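Local coordinates for protein aminoacyl-tRNA synthetase (Cryptosporidium parvum, PDB 5F9Z) that probably charges tRNA with proline in an ATP-dependent reaction, as a class II prolyl-tRNA synthetase, and binds the inhibitor halofuginone together with an ATP analogue, at residues N215-F218 / I223-S226; L185-I190 / T271-T276; S197-L202 / V238-S243; I190-Y195 / V207-K212. One frame throughout, in Å; residues are numbered along the deposited sequence.

Contact 1. Residues N215-F218 / I223-S226; sequences NEKF and ITKS. With HFG (7-bromo-6-chloro-3-{3-[(2R,3S)-3-hydroxypiperidin-2-yl]-2-oxopropyl}quinazolin-4(3H)-one), chain E.
The hydroxyl of T224 is the polar centre of this contact: OG1 accepts the backbone N-H of F218 at 2.9 Å (OG1 to N), with an angle of 158° at the hydrogen. A water that donates to F218 O over 3.1 Å also lies close to T224 OG1 and probably links the two. H244 ND1, on the neighbouring strand 236-247, is a further partner of T224 OG1. Apolar contact is modest. K217 CB rests 3.7 Å from T224 CB, while the rest of its extended chain leads off to E214 and the carbonyl of D222. F218 CB makes a van der Waals contact with the hydroxyl, 3.3 Å from T224 OG1; with CG anti to the backbone N (chi1 -178°), the ring then swings away from the strand and lays a face against halofuginone. Its nearest approach is CE1 to C1' of the inhibitor at 3.6 Å, and C3' lies over the same ring off its centre. Since H244 NE2 is itself hydrogen-bonded to halofuginone, the T224 hydroxyl takes part in two second-shell bonds at once and probably steadies both the F218 backbone and the imidazole that meets the ligand.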
# COMPACT_ATOMS: atom_id res chain seq x y z
N ASN A 215 -6.86 22.65 0.28
CA ASN A 215 -7.95 22.17 1.12
C ASN A 215 -7.75 20.73 1.56
O ASN A 215 -8.35 20.31 2.56
CB ASN A 215 -9.28 22.32 0.37
CG ASN A 215 -10.47 21.88 1.21
OD1 ASN A 215 -11.22 20.99 0.82
ND2 ASN A 215 -10.64 22.51 2.37
N GLU A 216 -6.91 19.96 0.86
CA GLU A 216 -6.70 18.56 1.17
C GLU A 216 -5.35 18.26 1.80
O GLU A 216 -5.13 17.12 2.24
CB GLU A 216 -6.86 17.71 -0.10
CG GLU A 216 -8.30 17.37 -0.44
CD GLU A 216 -8.91 16.42 0.57
OE1 GLU A 216 -8.32 15.34 0.81
OE2 GLU A 216 -9.97 16.75 1.14
N LYS A 217 -4.44 19.23 1.86
CA LYS A 217 -3.12 18.96 2.40
C LYS A 217 -3.18 18.84 3.93
O LYS A 217 -4.19 19.16 4.57
CB LYS A 217 -2.14 20.07 2.01
CG LYS A 217 -2.31 21.35 2.80
CD LYS A 217 -1.27 22.39 2.40
CE LYS A 217 -1.37 23.63 3.27
NZ LYS A 217 -0.45 24.71 2.81
N PHE A 218 -2.09 18.35 4.50
CA PHE A 218 -1.94 18.30 5.95
C PHE A 218 -1.89 19.72 6.50
O PHE A 218 -0.96 20.47 6.17
CB PHE A 218 -0.66 17.53 6.30
CG PHE A 218 -0.44 17.36 7.78
CD1 PHE A 218 -1.50 17.27 8.66
CD2 PHE A 218 0.85 17.29 8.29
CE1 PHE A 218 -1.28 17.11 10.02
CE2 PHE A 218 1.07 17.13 9.64
CZ PHE A 218 0.00 17.04 10.51
N ILE A 223 3.43 21.89 2.14
CA ILE A 223 3.15 21.13 0.92
C ILE A 223 3.01 19.67 1.29
O ILE A 223 3.88 19.10 1.95
CB ILE A 223 4.26 21.31 -0.13
CG1 ILE A 223 4.43 22.79 -0.50
CG2 ILE A 223 3.96 20.48 -1.37
CD1 ILE A 223 5.54 23.05 -1.48
N THR A 224 1.90 19.05 0.87
CA THR A 224 1.66 17.63 1.07
C THR A 224 1.62 16.95 -0.29
O THR A 224 0.68 17.17 -1.07
CB THR A 224 0.37 17.38 1.84
OG1 THR A 224 0.50 17.88 3.18
CG2 THR A 224 0.05 15.89 1.89
N LYS A 225 2.63 16.14 -0.58
CA LYS A 225 2.65 15.31 -1.78
C LYS A 225 2.24 13.89 -1.41
O LYS A 225 2.45 13.44 -0.28
CB LYS A 225 4.03 15.33 -2.43
CG LYS A 225 4.48 16.71 -2.86
CD LYS A 225 5.77 16.66 -3.66
CE LYS A 225 6.13 18.04 -4.19
NZ LYS A 225 7.36 18.02 -5.03
N SER A 226 1.64 13.20 -2.37
CA SER A 226 1.10 11.87 -2.09
C SER A 226 1.12 11.03 -3.36
O SER A 226 1.36 11.53 -4.46
CB SER A 226 -0.33 11.96 -1.54
OG SER A 226 -1.23 12.40 -2.55
O4' HFG E . -0.15 12.04 10.94
C21 HFG E . -0.33 12.95 10.19
C3' HFG E . 0.84 13.54 9.38
C2' HFG E . 2.06 12.62 9.30
N1' HFG E . 2.52 12.30 10.59
C6' HFG E . 3.32 11.11 10.58
C5' HFG E . 3.83 10.76 9.18
C4' HFG E . 2.76 10.52 8.26
C39 HFG E . 1.65 11.35 8.53
O7' HFG E . 0.99 11.77 7.23
C1' HFG E . -1.84 13.58 10.00
N3 HFG E . -2.73 13.13 11.16
C4 HFG E . -2.50 13.62 12.43
O11 HFG E . -1.58 14.42 12.64
C10 HFG E . -3.30 13.22 13.47
C5 HFG E . -3.09 13.71 14.81
C2 HFG E . -3.70 12.28 10.94
N1 HFG E . -4.51 11.86 11.92
C9 HFG E . -4.31 12.32 13.19
C8 HFG E . -5.15 11.88 14.23
C7 HFG E . -4.94 12.36 15.55
BR1 HFG E . -6.11 11.74 16.99
C6 HFG E . -3.91 13.27 15.82
CL1 HFG E . -3.67 13.87 17.46
O HOH W 1 1.24 20.10 4.06

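Contact 2. Residues L185-I190 / T271-T276; sequences LEMVDI and TSWGLT. With ANP (phosphoaminophosphonic acid-adenylate ester), chain D; HFG (7-bromo-6-chloro-3-{3-[(2R,3S)-3-hydroxypiperidin-2-yl]-2-oxopropyl}quinazolin-4(3H)-one), chain E.
T271 OG1, with M187 CG 3.9 Å away across the contact, is gripped by two hydrogen-bonding groups, the indole of W273 and the hydroxyl of T176 on strand 168-178. W273 NE1 donates to T271 OG1 over 3.1 Å; the oxygen lies within 6° of the indole plane, but the bond is bent, 137° at the hydrogen. It pins the rotation of an indole whose first torsion is nearly eclipsed (chi1 22°) and which folds back along its own strand. M187, bent at chi2, crosses the indole at about a right angle, and its CE approaches W273 CZ2 at 3.5 Å, obliquely to the ring. V188 CG2 and T271 CG2 meet at 3.7 Å, their side chains sliding past each other in opposite directions. Helix 181-202 thus runs along one face of the class II antiparallel sheet, the short axes 8.6 Å apart and almost parallel. T271 and W273 face the helix; S272 between them turns the other way, its OG 3.8 Å from C2' of the halofuginone piperidine, and the same ring sits on the bare backbone of G274, whose N is 3.6 Å from C4'. Strand 265-276 and the following helix 278-287, which begins with the ATP-site residue R278, are consistent with motif 3 of class II synthetases. At the strand's end T276 OG1 donates to N3 of the ATP analogue's adenine over 2.8 Å and also caps the backbone N of R278.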
# COMPACT_ATOMS: atom_id res chain seq x y z
N LEU A 185 12.56 19.97 0.84
CA LEU A 185 11.69 19.61 -0.27
C LEU A 185 12.30 18.48 -1.09
O LEU A 185 11.57 17.59 -1.56
CB LEU A 185 11.42 20.83 -1.14
CG LEU A 185 10.55 20.60 -2.38
CD1 LEU A 185 9.20 20.00 -1.99
CD2 LEU A 185 10.35 21.90 -3.15
N GLU A 186 13.62 18.50 -1.29
CA GLU A 186 14.28 17.39 -1.95
C GLU A 186 14.08 16.09 -1.18
O GLU A 186 13.96 15.02 -1.79
CB GLU A 186 15.77 17.69 -2.13
CG GLU A 186 16.06 18.82 -3.10
CD GLU A 186 17.48 19.33 -3.00
OE1 GLU A 186 18.22 18.88 -2.09
OE2 GLU A 186 17.87 20.18 -3.83
N MET A 187 14.05 16.16 0.15
CA MET A 187 13.75 14.98 0.95
C MET A 187 12.31 14.52 0.75
O MET A 187 12.03 13.32 0.75
CB MET A 187 14.03 15.26 2.43
CG MET A 187 13.87 14.06 3.34
SD MET A 187 15.13 12.81 3.06
CE MET A 187 14.58 11.53 4.17
N VAL A 188 11.39 15.47 0.59
CA VAL A 188 9.99 15.12 0.35
C VAL A 188 9.84 14.36 -0.96
O VAL A 188 9.19 13.32 -1.03
CB VAL A 188 9.11 16.38 0.37
CG1 VAL A 188 7.67 16.03 0.03
CG2 VAL A 188 9.18 17.06 1.73
N ASP A 189 10.46 14.88 -2.03
CA ASP A 189 10.37 14.23 -3.33
C ASP A 189 11.09 12.89 -3.34
O ASP A 189 10.65 11.95 -4.02
CB ASP A 189 10.94 15.14 -4.41
CG ASP A 189 10.15 16.42 -4.57
OD1 ASP A 189 8.93 16.39 -4.35
OD2 ASP A 189 10.76 17.46 -4.92
N ILE A 190 12.20 12.77 -2.60
CA ILE A 190 12.94 11.51 -2.55
C ILE A 190 12.08 10.42 -1.93
O ILE A 190 12.00 9.30 -2.44
CB ILE A 190 14.26 11.70 -1.79
CG1 ILE A 190 15.32 12.34 -2.69
CG2 ILE A 190 14.76 10.38 -1.23
CD1 ILE A 190 16.60 12.71 -1.97
N THR A 271 10.36 17.67 7.45
CA THR A 271 9.51 16.83 6.61
C THR A 271 8.97 15.68 7.44
O THR A 271 9.56 15.30 8.46
CB THR A 271 10.26 16.27 5.39
OG1 THR A 271 11.03 15.13 5.79
CG2 THR A 271 11.19 17.31 4.79
N SER A 272 7.85 15.12 7.01
CA SER A 272 7.32 13.91 7.62
C SER A 272 6.57 13.11 6.56
O SER A 272 5.96 13.68 5.65
CB SER A 272 6.39 14.22 8.80
OG SER A 272 5.11 14.61 8.36
N TRP A 273 6.64 11.79 6.68
CA TRP A 273 6.13 10.89 5.65
C TRP A 273 5.76 9.56 6.30
O TRP A 273 6.39 9.14 7.28
CB TRP A 273 7.16 10.69 4.53
CG TRP A 273 8.59 10.98 4.95
CD1 TRP A 273 9.17 12.21 5.06
CD2 TRP A 273 9.59 10.03 5.31
NE1 TRP A 273 10.48 12.08 5.47
CE2 TRP A 273 10.76 10.75 5.63
CE3 TRP A 273 9.62 8.64 5.40
CZ2 TRP A 273 11.94 10.12 6.03
CZ3 TRP A 273 10.79 8.02 5.79
CH2 TRP A 273 11.93 8.76 6.10
N GLY A 274 4.75 8.91 5.75
CA GLY A 274 4.22 7.70 6.35
C GLY A 274 3.67 6.74 5.32
O GLY A 274 3.12 7.15 4.29
N LEU A 275 3.80 5.45 5.62
CA LEU A 275 3.22 4.37 4.84
C LEU A 275 2.75 3.29 5.81
O LEU A 275 3.46 2.96 6.76
CB LEU A 275 4.22 3.79 3.83
CG LEU A 275 3.75 2.67 2.90
CD1 LEU A 275 4.40 2.81 1.53
CD2 LEU A 275 4.05 1.29 3.48
N THR A 276 1.57 2.75 5.56
CA THR A 276 0.92 1.83 6.49
C THR A 276 0.66 0.49 5.82
O THR A 276 0.93 0.29 4.63
CB THR A 276 -0.40 2.42 7.00
OG1 THR A 276 -1.34 2.45 5.92
CG2 THR A 276 -0.19 3.83 7.51
PG ANP D . -7.42 9.93 6.20
O1G ANP D . -8.33 11.12 6.15
O2G ANP D . -7.93 8.86 5.16
O3G ANP D . -7.45 9.30 7.65
PB ANP D . -4.85 10.62 7.12
O1B ANP D . -4.38 12.10 7.19
O2B ANP D . -5.58 10.27 8.37
N3B ANP D . -5.85 10.41 5.78
PA ANP D . -2.20 10.04 7.55
O1A ANP D . -2.32 10.41 8.98
O2A ANP D . -1.59 11.12 6.67
O3A ANP D . -3.62 9.68 6.94
O5' ANP D . -1.37 8.69 7.47
C5' ANP D . -0.44 8.43 6.40
C4' ANP D . -1.04 7.40 5.47
O4' ANP D . -1.50 6.28 6.24
C3' ANP D . -2.25 7.86 4.67
O3' ANP D . -1.85 8.50 3.47
C2' ANP D . -2.99 6.55 4.40
O2' ANP D . -2.53 5.92 3.21
C1' ANP D . -2.63 5.69 5.63
N9 ANP D . -3.69 5.59 6.63
C8 ANP D . -4.38 6.62 7.21
N7 ANP D . -5.27 6.24 8.09
C5 ANP D . -5.16 4.85 8.09
C6 ANP D . -5.83 3.85 8.81
N6 ANP D . -6.79 4.09 9.70
N1 ANP D . -5.48 2.56 8.57
C2 ANP D . -4.52 2.31 7.67
N3 ANP D . -3.82 3.18 6.94
C4 ANP D . -4.19 4.44 7.19
O4' HFG E . -0.15 12.04 10.94
C21 HFG E . -0.33 12.95 10.19
C3' HFG E . 0.84 13.54 9.38
C2' HFG E . 2.06 12.62 9.30
N1' HFG E . 2.52 12.30 10.59
C6' HFG E . 3.32 11.11 10.58
C5' HFG E . 3.83 10.76 9.18
C4' HFG E . 2.76 10.52 8.26
C39 HFG E . 1.65 11.35 8.53
O7' HFG E . 0.99 11.77 7.23
C1' HFG E . -1.84 13.58 10.00
N3 HFG E . -2.73 13.13 11.16
C4 HFG E . -2.50 13.62 12.43
O11 HFG E . -1.58 14.42 12.64
C10 HFG E . -3.30 13.22 13.47
C5 HFG E . -3.09 13.71 14.81
C2 HFG E . -3.70 12.28 10.94
N1 HFG E . -4.51 11.86 11.92
C9 HFG E . -4.31 12.32 13.19
C8 HFG E . -5.15 11.88 14.23
C7 HFG E . -4.94 12.36 15.55
BR1 HFG E . -6.11 11.74 16.99
C6 HFG E . -3.91 13.27 15.82
CL1 HFG E . -3.67 13.87 17.46

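Contact 3. Residues S197-L202 / V238-S243; sequences SIYEDL and VQAATS. With ANP (phosphoaminophosphonic acid-adenylate ester), chain D.
Near the C-terminal end of helix 181-202 a single tyrosine bridges to the strand that floors the ATP site: Y199 lies against A240 of strand 236-247. The A240 methyl sits over one face of the ring, CB 3.6 Å from the centroid and 22° off the normal, a CH-pi contact displaced toward the hydroxyl end, where CB is 3.3 Å from CZ. Y199 OH donates to the backbone oxygen of the same residue, A240 O, at 2.6 Å, a bond that is short but weak in its geometry. Ring face and phenol oxygen are thus both occupied by one alanine. The helical angles of A240 (phi -76°, psi -39°) break the regular alternation of the strand, and A240 and A241 both direct their CB atoms to the helix, whereas the flanking Q239 turns from it. On the ligand side, Q239 O accepts the ribose hydroxyl O2' of the ATP analogue at 2.5 Å, and R278 NH1 bonds to the same oxygen. T242 CG2 packs 3.6 Å from C5' of the nucleotide. The helix itself relaxes into a wider, pi-type turn at 198-202; from just before it S197 OG donates to D201 OD2 (2.7 Å), on the side of that oxygen's anti lone pair. Helix on one face and nucleotide on the other is the arrangement of the class II synthetase catalytic core, in which the antiparallel sheet carries the ATP site.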
# COMPACT_ATOMS: atom_id res chain seq x y z
N SER A 197 7.82 3.68 -5.64
CA SER A 197 8.55 2.47 -5.99
C SER A 197 8.04 1.27 -5.21
O SER A 197 7.96 0.16 -5.74
CB SER A 197 10.05 2.68 -5.74
OG SER A 197 10.77 1.48 -5.97
N ILE A 198 7.69 1.47 -3.93
CA ILE A 198 7.17 0.38 -3.12
C ILE A 198 5.90 -0.19 -3.74
O ILE A 198 5.72 -1.41 -3.83
CB ILE A 198 6.94 0.85 -1.67
CG1 ILE A 198 8.28 1.05 -0.95
CG2 ILE A 198 6.07 -0.15 -0.91
CD1 ILE A 198 9.08 -0.22 -0.78
N TYR A 199 5.00 0.69 -4.18
CA TYR A 199 3.73 0.22 -4.74
C TYR A 199 3.92 -0.38 -6.13
O TYR A 199 3.34 -1.43 -6.44
CB TYR A 199 2.72 1.36 -4.78
CG TYR A 199 1.97 1.55 -3.48
CD1 TYR A 199 2.54 2.24 -2.42
CD2 TYR A 199 0.69 1.04 -3.31
CE1 TYR A 199 1.86 2.42 -1.23
CE2 TYR A 199 0.00 1.21 -2.13
CZ TYR A 199 0.59 1.90 -1.09
OH TYR A 199 -0.10 2.08 0.09
N GLU A 200 4.72 0.26 -6.98
CA GLU A 200 4.81 -0.17 -8.37
C GLU A 200 5.88 -1.24 -8.58
O GLU A 200 5.63 -2.23 -9.28
CB GLU A 200 5.08 1.04 -9.28
CG GLU A 200 3.98 2.08 -9.24
CD GLU A 200 3.90 2.89 -10.52
OE1 GLU A 200 3.09 3.85 -10.57
OE2 GLU A 200 4.63 2.57 -11.48
N ASP A 201 7.07 -1.07 -8.01
CA ASP A 201 8.14 -2.03 -8.23
C ASP A 201 7.97 -3.27 -7.36
O ASP A 201 8.24 -4.39 -7.81
CB ASP A 201 9.50 -1.39 -7.98
CG ASP A 201 9.80 -0.26 -8.94
OD1 ASP A 201 9.43 -0.39 -10.13
OD2 ASP A 201 10.40 0.74 -8.52
N LEU A 202 7.52 -3.10 -6.12
CA LEU A 202 7.40 -4.22 -5.19
C LEU A 202 6.00 -4.83 -5.20
O LEU A 202 5.85 -6.05 -5.31
CB LEU A 202 7.78 -3.77 -3.77
CG LEU A 202 7.91 -4.86 -2.71
CD1 LEU A 202 9.14 -5.72 -2.97
CD2 LEU A 202 7.96 -4.25 -1.31
N VAL A 238 -7.78 5.78 -3.19
CA VAL A 238 -7.22 5.49 -1.87
C VAL A 238 -5.80 6.04 -1.81
O VAL A 238 -4.94 5.68 -2.62
CB VAL A 238 -7.27 3.98 -1.57
CG1 VAL A 238 -6.68 3.16 -2.72
CG2 VAL A 238 -6.55 3.67 -0.27
N GLN A 239 -5.55 6.93 -0.85
CA GLN A 239 -4.24 7.54 -0.71
C GLN A 239 -3.23 6.48 -0.29
O GLN A 239 -3.32 5.92 0.81
CB GLN A 239 -4.28 8.69 0.29
CG GLN A 239 -2.97 9.45 0.40
CD GLN A 239 -3.14 10.79 1.10
OE1 GLN A 239 -4.26 11.22 1.38
NE2 GLN A 239 -2.02 11.45 1.38
N ALA A 240 -2.27 6.19 -1.18
CA ALA A 240 -1.35 5.09 -0.95
C ALA A 240 -0.29 5.43 0.09
O ALA A 240 0.08 4.58 0.90
CB ALA A 240 -0.70 4.69 -2.28
N ALA A 241 0.20 6.67 0.07
CA ALA A 241 1.17 7.14 1.05
C ALA A 241 1.17 8.66 1.00
O ALA A 241 0.43 9.28 0.22
CB ALA A 241 2.57 6.57 0.77
N THR A 242 2.01 9.28 1.83
CA THR A 242 2.05 10.73 1.90
C THR A 242 3.43 11.19 2.34
O THR A 242 4.13 10.50 3.09
CB THR A 242 0.98 11.28 2.85
OG1 THR A 242 1.02 12.71 2.86
CG2 THR A 242 1.20 10.76 4.26
N SER A 243 3.81 12.38 1.86
CA SER A 243 5.10 12.98 2.19
C SER A 243 4.89 14.48 2.30
O SER A 243 4.48 15.13 1.33
CB SER A 243 6.15 12.65 1.13
OG SER A 243 7.43 13.14 1.51
PG ANP D . -7.42 9.93 6.20
O1G ANP D . -8.33 11.12 6.15
O2G ANP D . -7.93 8.86 5.16
O3G ANP D . -7.45 9.30 7.65
PB ANP D . -4.85 10.62 7.12
O1B ANP D . -4.38 12.10 7.19
O2B ANP D . -5.58 10.27 8.37
N3B ANP D . -5.85 10.41 5.78
PA ANP D . -2.20 10.04 7.55
O1A ANP D . -2.32 10.41 8.98
O2A ANP D . -1.59 11.12 6.67
O3A ANP D . -3.62 9.68 6.94
O5' ANP D . -1.37 8.69 7.47
C5' ANP D . -0.44 8.43 6.40
C4' ANP D . -1.04 7.40 5.47
O4' ANP D . -1.50 6.28 6.24
C3' ANP D . -2.25 7.86 4.67
O3' ANP D . -1.85 8.50 3.47
C2' ANP D . -2.99 6.55 4.40
O2' ANP D . -2.53 5.92 3.21
C1' ANP D . -2.63 5.69 5.63
N9 ANP D . -3.69 5.59 6.63
C8 ANP D . -4.38 6.62 7.21
N7 ANP D . -5.27 6.24 8.09
C5 ANP D . -5.16 4.85 8.09
C6 ANP D . -5.83 3.85 8.81
N6 ANP D . -6.79 4.09 9.70
N1 ANP D . -5.48 2.56 8.57
C2 ANP D . -4.52 2.31 7.67
N3 ANP D . -3.82 3.18 6.94
C4 ANP D . -4.19 4.44 7.19

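Contact 4. Residues I190-Y195 / V207-K212; sequences IILNEY and VVKGTK
L192 and K209 meet on the buried side of this contact, where the leucine points from helix 181-202 onto strand 208-211. Its CD2 lies 4.3 Å from K209 CB and equally far from the carbonyl oxygen G210 O, so even here the fit is a loose contact of one methyl with the lysine's first side-chain carbon and the G210 carbonyl. The helix and strand segments run roughly antiparallel, 154° between their directions, with axes 9.7 Å apart. Toward solvent the character changes. K209 sends its chain back to the helix, bending at chi3, and NZ donates to N193 OD1 over 2.9 Å. The ammonium does not sit on a carbonyl lone pair: it stands 36° out of the amide plane, with a C=O...N angle of 141°, and the two side chains cross at about a right angle. N193 OD1 also comes within 3.5 Å of K209 CD, so the lysine's aliphatic part shares the approach. A water bridges the two segments, donating to N193 O at 2.9 Å and accepting from K209 NZ in a long, weak bond. Strand 208-211 pairs with strand 223-231 and, on its other edge, with strand 475-480 of the C-terminal part of the chain. Chemically, a leucine packed on aliphatic carbon and backbone is flanked by a lysine held by a neutral amide oxygen and, weakly, a water, at the exposed N193, with no ion pair between the two segments.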
# COMPACT_ATOMS: atom_id res chain seq x y z
N ILE A 190 12.20 12.77 -2.60
CA ILE A 190 12.94 11.51 -2.55
C ILE A 190 12.08 10.42 -1.93
O ILE A 190 12.00 9.30 -2.44
CB ILE A 190 14.26 11.70 -1.79
CG1 ILE A 190 15.32 12.34 -2.69
CG2 ILE A 190 14.76 10.38 -1.23
CD1 ILE A 190 16.60 12.71 -1.97
N ILE A 191 11.42 10.73 -0.81
CA ILE A 191 10.60 9.74 -0.14
C ILE A 191 9.38 9.38 -0.98
O ILE A 191 8.97 8.21 -1.04
CB ILE A 191 10.20 10.24 1.26
CG1 ILE A 191 11.44 10.42 2.14
CG2 ILE A 191 9.24 9.27 1.92
CD1 ILE A 191 12.19 9.13 2.40
N LEU A 192 8.78 10.37 -1.65
CA LEU A 192 7.61 10.11 -2.47
C LEU A 192 7.94 9.14 -3.60
O LEU A 192 7.15 8.24 -3.91
CB LEU A 192 7.05 11.41 -3.03
CG LEU A 192 5.74 11.28 -3.81
CD1 LEU A 192 4.62 10.86 -2.88
CD2 LEU A 192 5.40 12.58 -4.52
N ASN A 193 9.11 9.30 -4.23
CA ASN A 193 9.51 8.38 -5.29
C ASN A 193 9.74 6.98 -4.74
O ASN A 193 9.44 5.99 -5.42
CB ASN A 193 10.76 8.90 -5.99
CG ASN A 193 10.50 10.14 -6.82
OD1 ASN A 193 9.42 10.31 -7.38
ND2 ASN A 193 11.49 11.02 -6.89
N GLU A 194 10.26 6.87 -3.52
CA GLU A 194 10.43 5.56 -2.90
C GLU A 194 9.09 4.94 -2.55
O GLU A 194 8.90 3.73 -2.68
CB GLU A 194 11.32 5.66 -1.66
CG GLU A 194 12.72 6.22 -1.92
CD GLU A 194 13.64 5.23 -2.64
OE1 GLU A 194 13.17 4.16 -3.07
OE2 GLU A 194 14.84 5.54 -2.78
N TYR A 195 8.14 5.76 -2.09
CA TYR A 195 6.78 5.27 -1.86
C TYR A 195 6.16 4.76 -3.16
O TYR A 195 5.57 3.67 -3.20
CB TYR A 195 5.92 6.38 -1.26
CG TYR A 195 6.12 6.58 0.23
CD1 TYR A 195 6.59 5.56 1.03
CD2 TYR A 195 5.84 7.81 0.82
CE1 TYR A 195 6.77 5.74 2.39
CE2 TYR A 195 6.01 8.00 2.18
CZ TYR A 195 6.49 6.97 2.96
OH TYR A 195 6.67 7.15 4.31
N VAL A 207 0.26 3.80 -8.99
CA VAL A 207 -0.13 4.97 -8.21
C VAL A 207 0.20 6.22 -9.01
O VAL A 207 1.02 6.20 -9.93
CB VAL A 207 0.55 5.02 -6.83
CG1 VAL A 207 0.10 3.86 -5.95
CG2 VAL A 207 2.07 5.02 -6.98
N VAL A 208 -0.46 7.32 -8.65
CA VAL A 208 -0.28 8.60 -9.32
C VAL A 208 0.40 9.55 -8.35
O VAL A 208 -0.17 9.89 -7.30
CB VAL A 208 -1.62 9.18 -9.81
CG1 VAL A 208 -1.41 10.55 -10.43
CG2 VAL A 208 -2.28 8.23 -10.80
N LYS A 209 1.61 9.98 -8.69
CA LYS A 209 2.33 10.95 -7.89
C LYS A 209 1.77 12.35 -8.14
O LYS A 209 1.51 12.73 -9.29
CB LYS A 209 3.82 10.92 -8.19
CG LYS A 209 4.51 9.64 -7.73
CD LYS A 209 6.02 9.69 -7.95
CE LYS A 209 6.38 9.57 -9.42
NZ LYS A 209 7.82 9.26 -9.60
N GLY A 210 1.59 13.11 -7.07
CA GLY A 210 1.05 14.45 -7.21
C GLY A 210 1.11 15.20 -5.90
O GLY A 210 1.65 14.72 -4.90
N THR A 211 0.54 16.40 -5.93
CA THR A 211 0.49 17.29 -4.78
C THR A 211 -0.95 17.48 -4.33
O THR A 211 -1.84 17.68 -5.16
CB THR A 211 1.12 18.65 -5.11
OG1 THR A 211 2.46 18.46 -5.59
CG2 THR A 211 1.15 19.54 -3.88
N LYS A 212 -1.18 17.40 -3.03
CA LYS A 212 -2.50 17.67 -2.48
C LYS A 212 -2.85 19.14 -2.66
O LYS A 212 -1.99 20.02 -2.65
CB LYS A 212 -2.56 17.30 -1.00
CG LYS A 212 -2.49 15.81 -0.72
CD LYS A 212 -3.71 15.09 -1.25
CE LYS A 212 -3.70 13.63 -0.87
NZ LYS A 212 -4.85 12.88 -1.44
O HOH W 2 9.48 6.62 -8.24

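All four contacts lie in the class II core, and contacts 2, 3 and 4 share helix 181-202, which they follow along one face of the sheet. Backbone bonds join their strands: T224 O to K212 N (2.7 Å) and S226 N to G210 O (3.0 Å) link contacts 1 and 4, and G274 N to T242 O (3.2 Å) links contacts 2 and 3. The helix is tied in by V188 O to S243 OG (3.1 Å). Contacts 1 and 2 both touch halofuginone, contacts 2 and 3 the ATP analogue, and T242 of contact 3 also lines the halofuginone pocket; contact 4 stays back, the L192 side chain about 9 Å from the nucleotide.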